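Local coordinates for protein beta-glucoside kinase (Listeria monocytogenes, PDB 4HTL) that phosphorylates cellobiose with ATP to give cellobiose-6'-phosphate, and may also regulate transcription of the cellobiose-PTS operon, at residues A[18-23]-A[27-32]; A[92-95]-A[100-103]; A[112-117]-A[273-278]. One frame throughout, in Å; residues are numbered along the deposited sequence. Where two conformers were deposited one is given.

Followed from the N terminus, the three contacts come in series along the chain, neither nesting nor crossing. Interaction 1 closes the short turn between strands 15-21 and 27-34. Interaction 2 closes the turn between helix 89-97 and strand 101-105. Both reach one five-stranded mixed sheet, interaction 2 through its strand alone; the outermost strands are 27-34 and 101-105, and the two centres lie about 17 Å apart. Helix 106-117 follows directly and enters interaction 3, which closes a loop of 155 residues that holds nearly all of the other five-stranded sheet and ties that helix to the connection between strand 270-273 and helix 280-293. Interactions 1 and 3 touch where P23 packs against W116.

Interaction 1. Residues A[18-23]-A[27-32]; sequences MGVVLP and IILTKS
V20 and I28 meet at the bulge of an antiparallel beta hairpin, at one border of the five-stranded sheet that also holds strand 6-11 in this ROK-family, actin-like kinase. The backbone bonds set the register. M18 pairs with K31 and V20 with L29 as hydrogen-bonded pairs, G19 facing T30 between them. K31 N reaches M18 O at 2.9 Å, whereas the return bond from M18 N to K31 O is weak, bent to 128°. V20 N bonds L29 O at 2.9 Å. Beyond V20 the register slips by one residue: I28 turns out of the extended conformation (psi -13°), V21 faces I27, and L29 N is buried without a partner. I28 N still bonds V20 O at 2.8 Å, which carries the pairing past the bulge.

Apolar contacts gather around the slip. V21 and I27 lie side by side, facing helix 280-293. On the face of M18 and V20 is helix 40-52, whose F50 touches M18 and L29, while K31 forms a salt bridge with E53. The two branches of I28 divide the remaining work: chi1 of 67° sets CG1 between backbone N and carbonyl carbon, 3.8 Å from V20 CG1, and CG2 lies 3.7 Å from L22 CD1.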
loop_
_atom_site.group_PDB
_atom_site.type_symbol
_atom_site.label_atom_id
_atom_site.label_comp_id
_atom_site.label_asym_id
_atom_site.label_seq_id
_atom_site.Cartn_x
_atom_site.Cartn_y
_atom_site.Cartn_z
HETATM N N MSE A 18 -12.257 26.681 -10.786
HETATM C CA MSE A 18 -13.144 27.244 -9.790
HETATM C C MSE A 18 -14.574 26.989 -10.254
HETATM O O MSE A 18 -14.856 27.000 -11.470
HETATM C CB MSE A 18 -12.885 28.755 -9.632
HETATM C CG MSE A 18 -11.430 29.152 -9.624
HETATM SE SE MSE A 18 -11.143 31.096 -9.630
HETATM C CE MSE A 18 -9.938 31.093 -11.067
ATOM N N GLY A 19 -15.483 26.774 -9.308
ATOM C CA GLY A 19 -16.878 26.593 -9.655
ATOM C C GLY A 19 -17.793 26.901 -8.507
ATOM O O GLY A 19 -17.359 26.999 -7.347
ATOM N N VAL A 20 -19.063 27.097 -8.841
ATOM C CA VAL A 20 -20.124 27.145 -7.844
ATOM C C VAL A 20 -20.890 25.846 -8.064
ATOM O O VAL A 20 -21.317 25.532 -9.189
ATOM C CB VAL A 20 -21.035 28.368 -8.001
ATOM C CG1 VAL A 20 -22.244 28.272 -7.043
ATOM C CG2 VAL A 20 -20.225 29.663 -7.816
ATOM N N VAL A 21 -21.001 25.079 -6.989
ATOM C CA VAL A 21 -21.466 23.711 -7.048
ATOM C C VAL A 21 -22.616 23.559 -6.058
ATOM O O VAL A 21 -22.566 24.040 -4.896
ATOM C CB VAL A 21 -20.325 22.722 -6.722
ATOM C CG1 VAL A 21 -20.727 21.272 -7.047
ATOM C CG2 VAL A 21 -19.043 23.126 -7.453
ATOM N N LEU A 22 -23.655 22.886 -6.516
ATOM C CA LEU A 22 -24.791 22.569 -5.672
ATOM C C LEU A 22 -24.479 21.233 -4.980
ATOM O O LEU A 22 -23.659 20.451 -5.470
ATOM C CB LEU A 22 -26.071 22.477 -6.514
ATOM C CG LEU A 22 -26.455 23.725 -7.325
ATOM C CD1 LEU A 22 -27.762 23.502 -8.103
ATOM C CD2 LEU A 22 -26.590 24.945 -6.408
ATOM N N PRO A 23 -25.142 20.964 -3.845
ATOM C CA PRO A 23 -24.788 19.778 -3.068
ATOM C C PRO A 23 -24.921 18.418 -3.766
ATOM O O PRO A 23 -24.376 17.458 -3.226
ATOM C CB PRO A 23 -25.707 19.866 -1.842
ATOM C CG PRO A 23 -26.050 21.314 -1.733
ATOM C CD PRO A 23 -26.169 21.775 -3.151
ATOM N N ILE A 27 -22.679 21.680 -11.310
ATOM C CA ILE A 27 -21.768 22.820 -11.294
ATOM C C ILE A 27 -22.385 23.910 -12.149
ATOM O O ILE A 27 -22.424 23.786 -13.379
ATOM C CB ILE A 27 -20.380 22.418 -11.831
ATOM C CG1 ILE A 27 -19.766 21.391 -10.900
ATOM C CG2 ILE A 27 -19.455 23.626 -11.908
ATOM C CD1 ILE A 27 -18.439 20.844 -11.384
ATOM N N ILE A 28 -22.867 24.970 -11.496
ATOM C CA ILE A 28 -23.730 25.960 -12.146
ATOM C C ILE A 28 -22.951 27.134 -12.708
ATOM O O ILE A 28 -23.486 27.880 -13.528
ATOM C CB ILE A 28 -24.897 26.418 -11.215
ATOM C CG1 ILE A 28 -24.406 27.196 -10.008
ATOM C CG2 ILE A 28 -25.723 25.220 -10.739
ATOM C CD1 ILE A 28 -25.499 27.890 -9.218
ATOM N N LEU A 29 -21.680 27.258 -12.329
ATOM C CA LEU A 29 -20.779 28.293 -12.852
ATOM C C LEU A 29 -19.353 27.782 -12.735
ATOM O O LEU A 29 -19.011 27.108 -11.756
ATOM C CB LEU A 29 -20.953 29.629 -12.084
ATOM C CG LEU A 29 -20.162 30.853 -12.594
ATOM C CD1 LEU A 29 -21.039 32.102 -12.634
ATOM C CD2 LEU A 29 -18.880 31.113 -11.803
ATOM N N THR A 30 -18.533 28.060 -13.734
ATOM C CA THR A 30 -17.092 27.768 -13.667
ATOM C C THR A 30 -16.238 28.996 -14.051
ATOM O O THR A 30 -16.712 29.944 -14.685
ATOM C CB THR A 30 -16.674 26.643 -14.603
ATOM O OG1 THR A 30 -16.975 27.021 -15.933
ATOM C CG2 THR A 30 -17.389 25.330 -14.267
ATOM N N LYS A 31 -14.968 28.941 -13.655
ATOM C CA LYS A 31 -13.959 29.909 -14.028
ATOM C C LYS A 31 -12.604 29.229 -13.891
ATOM O O LYS A 31 -12.391 28.442 -12.976
ATOM C CB LYS A 31 -14.034 31.130 -13.101
ATOM C CG LYS A 31 -13.206 32.332 -13.566
ATOM C CD LYS A 31 -13.241 33.446 -12.540
ATOM C CE LYS A 31 -12.433 34.661 -12.977
ATOM N NZ LYS A 31 -12.398 35.686 -11.898
ATOM N N SER A 32 -11.693 29.518 -14.799
ATOM C CA SER A 32 -10.345 28.958 -14.771
ATOM C C SER A 32 -9.327 30.104 -14.926
ATOM O O SER A 32 -9.631 31.135 -15.548
ATOM C CB SER A 32 -10.214 27.934 -15.907
ATOM O OG SER A 32 -8.900 27.470 -16.067
#

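Interaction 2. Residues A[92-95]-A[100-103]; sequences WLEA and PVAI
The carbonyl oxygen of L93, hydrogen-bonded to OG1 of T97 one turn further along helix 89-97, belongs to a residue whose side chain packs against V101 of strand 101-105. Across the contact itself there is no hydrogen bond, and the meeting of helix and strand rests on carbon alone. V101 carries the contact from the strand side. Its CG1 stands anti to the backbone N (chi1 -180°), and both methyls face L93. CG1 lies on the CD1 side, 3.9 Å from L93 CD1, and CG2 approaches the base of the same leucine, 3.8 Å from L93 CB, the two side chains crossing at about a right angle. CG2 also meets the aliphatic part of E94, lying 3.8 Å from E94 CG; the glutamate chain runs extended past the valine and meets it obliquely, contributing its methylene and not its carboxylate.

I60 of the neighbouring strand 59-64 touches both L93 and V101 and makes the packing continuous, while A102, pointing away from helix 89-97, meets helix 280-293 on the other face of the sheet. Such packing is characteristic of a beta-alpha-beta crossover: helix 89-97 lies on the connection between the adjacent parallel strands 59-64 and 101-105 of the actin-like ATPase fold.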
loop_
_atom_site.group_PDB
_atom_site.type_symbol
_atom_site.label_atom_id
_atom_site.label_comp_id
_atom_site.label_asym_id
_atom_site.label_seq_id
_atom_site.Cartn_x
_atom_site.Cartn_y
_atom_site.Cartn_z
ATOM N N TRP A 92 -7.361 30.685 6.908
ATOM C CA TRP A 92 -7.233 31.890 6.097
ATOM C C TRP A 92 -8.536 32.217 5.424
ATOM O O TRP A 92 -9.015 33.349 5.514
ATOM C CB TRP A 92 -6.120 31.724 5.057
ATOM C CG TRP A 92 -5.822 32.988 4.290
ATOM C CD1 TRP A 92 -4.977 34.024 4.664
ATOM C CD2 TRP A 92 -6.353 33.384 2.973
ATOM N NE1 TRP A 92 -4.953 35.016 3.699
ATOM C CE2 TRP A 92 -5.751 34.686 2.657
ATOM C CE3 TRP A 92 -7.212 32.802 2.056
ATOM C CZ2 TRP A 92 -6.035 35.363 1.468
ATOM C CZ3 TRP A 92 -7.489 33.490 0.865
ATOM C CH2 TRP A 92 -6.914 34.744 0.580
ATOM N N LEU A 93 -9.127 31.220 4.764
ATOM C CA LEU A 93 -10.376 31.404 4.030
ATOM C C LEU A 93 -11.553 31.705 4.977
ATOM O O LEU A 93 -12.431 32.508 4.640
ATOM C CB LEU A 93 -10.666 30.180 3.140
ATOM C CG LEU A 93 -9.850 30.027 1.840
ATOM C CD1 LEU A 93 -9.982 28.618 1.232
ATOM C CD2 LEU A 93 -10.280 31.093 0.844
ATOM N N GLU A 94 -11.562 31.073 6.152
ATOM C CA GLU A 94 -12.584 31.346 7.169
ATOM C C GLU A 94 -12.500 32.797 7.642
ATOM O O GLU A 94 -13.530 33.468 7.795
ATOM C CB GLU A 94 -12.432 30.416 8.375
ATOM C CG GLU A 94 -12.849 28.986 8.127
ATOM C CD GLU A 94 -12.459 28.059 9.256
ATOM O OE1 GLU A 94 -11.491 28.360 9.992
ATOM O OE2 GLU A 94 -13.119 27.010 9.380
ATOM N N ALA A 95 -11.276 33.278 7.866
ATOM C CA ALA A 95 -11.055 34.641 8.338
ATOM C C ALA A 95 -11.428 35.642 7.238
ATOM O O ALA A 95 -11.995 36.682 7.513
ATOM C CB ALA A 95 -9.601 34.847 8.769
ATOM N N PRO A 100 -18.129 28.595 6.156
ATOM C CA PRO A 100 -17.479 27.305 6.436
ATOM C C PRO A 100 -16.586 26.882 5.269
ATOM O O PRO A 100 -16.927 27.131 4.099
ATOM C CB PRO A 100 -18.650 26.340 6.605
ATOM C CG PRO A 100 -19.788 26.979 5.876
ATOM C CD PRO A 100 -19.590 28.461 6.012
ATOM N N VAL A 101 -15.444 26.277 5.605
ATOM C CA VAL A 101 -14.414 25.893 4.639
ATOM C C VAL A 101 -13.982 24.444 4.895
ATOM O O VAL A 101 -13.914 23.988 6.047
ATOM C CB VAL A 101 -13.182 26.836 4.725
ATOM C CG1 VAL A 101 -12.108 26.430 3.707
ATOM C CG2 VAL A 101 -13.618 28.293 4.520
ATOM N N ALA A 102 -13.736 23.714 3.816
ATOM C CA ALA A 102 -13.116 22.409 3.893
ATOM C C ALA A 102 -11.987 22.325 2.863
ATOM O O ALA A 102 -12.003 22.975 1.803
ATOM C CB ALA A 102 -14.127 21.293 3.700
ATOM N N ILE A 103 -10.997 21.524 3.211
ATOM C CA ILE A 103 -9.852 21.313 2.352
ATOM C C ILE A 103 -9.402 19.842 2.401
ATOM O O ILE A 103 -9.439 19.192 3.468
ATOM C CB ILE A 103 -8.723 22.248 2.747
ATOM C CG1 ILE A 103 -7.552 22.104 1.784
ATOM C CG2 ILE A 103 -8.296 21.975 4.173
ATOM C CD1 ILE A 103 -6.640 23.293 1.818
#

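Interaction 3. Residues A[112-117]-A[273-278]; sequences LAEKWL and TATHKN
E114 and T275 are joined by two hydrogen bonds, one to each carboxylate oxygen. OG1 of T275 donates to E114 OE1 at a short 2.5 Å, approaching on the syn side but 30° out of the carboxylate plane. The backbone N of T275 gives a nearly straight bond to the syn lone pair of E114 OE2, 2.9 Å long and 167° at the hydrogen. A bend at chi2 (65°) turns the glutamate chain back toward the loop. OE1 also accepts the backbone N of K119, and a carboxylate held at both oxygens in this way has little freedom to rotate.

H276 extends the chain of bonds: its ND1 donates to T275 OG1 at 2.9 Å, so the threonine hydroxyl accepts from the imidazole while donating to the glutamate. These bonds join two connections of the bilobal actin-like fold: helix 106-117, which leads away from the sheet of strand 101-105, and the loop that runs from the sheet of strand 270-273 to helix 280-293.

Looser contacts surround the polar centre. A274 CB lies 3.5 Å from E114 OE2. Next to ND1 on the same ring, H276 CE1 has L117 O at the ring edge, 3.3 Å away, with L117 CB 3.9 Å from that same carbon, and L283 of helix 280-293 touches both residues.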
loop_
_atom_site.group_PDB
_atom_site.type_symbol
_atom_site.label_atom_id
_atom_site.label_comp_id
_atom_site.label_asym_id
_atom_site.label_seq_id
_atom_site.Cartn_x
_atom_site.Cartn_y
_atom_site.Cartn_z
ATOM N N LEU A 112 -12.429 10.811 -4.388
ATOM C CA LEU A 112 -13.746 11.047 -3.816
ATOM C C LEU A 112 -14.797 11.317 -4.889
ATOM O O LEU A 112 -15.935 10.883 -4.736
ATOM C CB LEU A 112 -13.693 12.153 -2.767
ATOM C CG LEU A 112 -12.947 11.840 -1.447
ATOM C CD1 LEU A 112 -12.841 13.109 -0.587
ATOM C CD2 LEU A 112 -13.479 10.639 -0.665
ATOM N N ALA A 113 -14.411 11.989 -5.975
ATOM C CA ALA A 113 -15.314 12.179 -7.110
ATOM C C ALA A 113 -15.711 10.808 -7.699
ATOM O O ALA A 113 -16.904 10.556 -8.027
ATOM C CB ALA A 113 -14.736 13.116 -8.157
ATOM N N GLU A 114 -14.722 9.936 -7.833
ATOM C CA GLU A 114 -14.972 8.577 -8.317
ATOM C C GLU A 114 -15.957 7.789 -7.417
ATOM O O GLU A 114 -16.861 7.084 -7.920
ATOM C CB GLU A 114 -13.633 7.812 -8.508
ATOM C CG GLU A 114 -13.694 6.740 -9.601
ATOM C CD GLU A 114 -13.912 7.313 -10.971
ATOM O OE1 GLU A 114 -14.963 7.044 -11.587
ATOM O OE2 GLU A 114 -13.019 8.046 -11.390
ATOM N N LYS A 115 -15.765 7.923 -6.102
ATOM C CA LYS A 115 -16.622 7.296 -5.079
ATOM C C LYS A 115 -18.056 7.885 -5.129
ATOM O O LYS A 115 -19.057 7.167 -5.010
ATOM C CB LYS A 115 -16.032 7.472 -3.675
ATOM C CG LYS A 115 -16.944 7.004 -2.551
ATOM C CD LYS A 115 -17.197 5.489 -2.676
ATOM C CE LYS A 115 -17.961 4.815 -1.533
ATOM N NZ LYS A 115 -18.200 3.351 -1.852
ATOM N N TRP A 116 -18.148 9.200 -5.272
ATOM C CA TRP A 116 -19.450 9.907 -5.188
ATOM C C TRP A 116 -20.290 9.723 -6.411
ATOM O O TRP A 116 -21.447 9.282 -6.352
ATOM C CB TRP A 116 -19.160 11.392 -4.960
ATOM C CG TRP A 116 -20.369 12.256 -4.723
ATOM C CD1 TRP A 116 -21.660 11.859 -4.362
ATOM C CD2 TRP A 116 -20.437 13.699 -4.845
ATOM N NE1 TRP A 116 -22.505 12.950 -4.269
ATOM C CE2 TRP A 116 -21.829 14.078 -4.539
ATOM C CE3 TRP A 116 -19.531 14.681 -5.193
ATOM C CZ2 TRP A 116 -22.239 15.384 -4.574
ATOM C CZ3 TRP A 116 -19.959 15.997 -5.224
ATOM C CH2 TRP A 116 -21.273 16.353 -4.888
ATOM N N LEU A 117 -19.690 10.027 -7.562
ATOM C CA LEU A 117 -20.402 10.176 -8.823
ATOM C C LEU A 117 -19.901 9.284 -9.945
ATOM O O LEU A 117 -20.511 9.234 -11.018
ATOM C CB LEU A 117 -20.294 11.638 -9.290
ATOM C CG LEU A 117 -20.902 12.656 -8.320
ATOM C CD1 LEU A 117 -20.586 14.089 -8.815
ATOM C CD2 LEU A 117 -22.418 12.458 -8.073
ATOM N N THR A 273 -10.490 3.251 -16.991
ATOM C CA THR A 273 -10.273 4.662 -16.835
ATOM C C THR A 273 -11.089 5.308 -15.715
ATOM O O THR A 273 -12.205 4.901 -15.417
ATOM C CB THR A 273 -10.548 5.435 -18.133
ATOM O OG1 THR A 273 -11.888 5.156 -18.585
ATOM C CG2 THR A 273 -9.473 5.075 -19.213
ATOM N N ALA A 274 -10.501 6.328 -15.109
ATOM C CA ALA A 274 -11.193 7.192 -14.147
ATOM C C ALA A 274 -12.220 8.020 -14.920
ATOM O O ALA A 274 -12.077 8.213 -16.101
ATOM C CB ALA A 274 -10.163 8.131 -13.486
ATOM N N THR A 275 -13.229 8.528 -14.227
ATOM C CA THR A 275 -14.237 9.392 -14.816
ATOM C C THR A 275 -14.066 10.857 -14.353
ATOM O O THR A 275 -13.301 11.193 -13.439
ATOM C CB THR A 275 -15.649 8.900 -14.464
ATOM O OG1 THR A 275 -15.843 8.930 -13.049
ATOM C CG2 THR A 275 -15.952 7.474 -15.004
ATOM N N HIS A 276 -14.851 11.747 -14.954
ATOM C CA HIS A 276 -14.879 13.164 -14.548
ATOM C C HIS A 276 -13.502 13.785 -14.600
ATOM O O HIS A 276 -13.120 14.562 -13.690
ATOM C CB HIS A 276 -15.509 13.336 -13.155
ATOM C CG HIS A 276 -16.894 12.765 -13.043
ATOM N ND1 HIS A 276 -17.122 11.471 -12.705
ATOM C CD2 HIS A 276 -18.148 13.344 -13.272
ATOM C CE1 HIS A 276 -18.479 11.242 -12.706
ATOM N NE2 HIS A 276 -19.095 12.376 -13.083
ATOM N N LYS A 277 -12.733 13.478 -15.641
ATOM C CA LYS A 277 -11.381 14.006 -15.788
ATOM C C LYS A 277 -11.318 15.536 -15.561
ATOM O O LYS A 277 -10.401 16.051 -14.909
ATOM C CB LYS A 277 -10.837 13.709 -17.205
ATOM C CG LYS A 277 -9.604 14.531 -17.599
ATOM C CD LYS A 277 -9.178 14.295 -19.052
ATOM C CE LYS A 277 -8.204 13.141 -19.178
ATOM N NZ LYS A 277 -6.797 13.418 -18.695
ATOM N N ASN A 278 -12.286 16.262 -16.143
ATOM C CA ASN A 278 -12.225 17.726 -16.063
ATOM C C ASN A 278 -12.553 18.317 -14.692
ATOM O O ASN A 278 -11.905 19.256 -14.235
ATOM C CB ASN A 278 -13.053 18.329 -17.204
ATOM C CG ASN A 278 -12.518 17.901 -18.575
ATOM O OD1 ASN A 278 -11.312 18.123 -18.940
ATOM N ND2 ASN A 278 -13.367 17.207 -19.317
#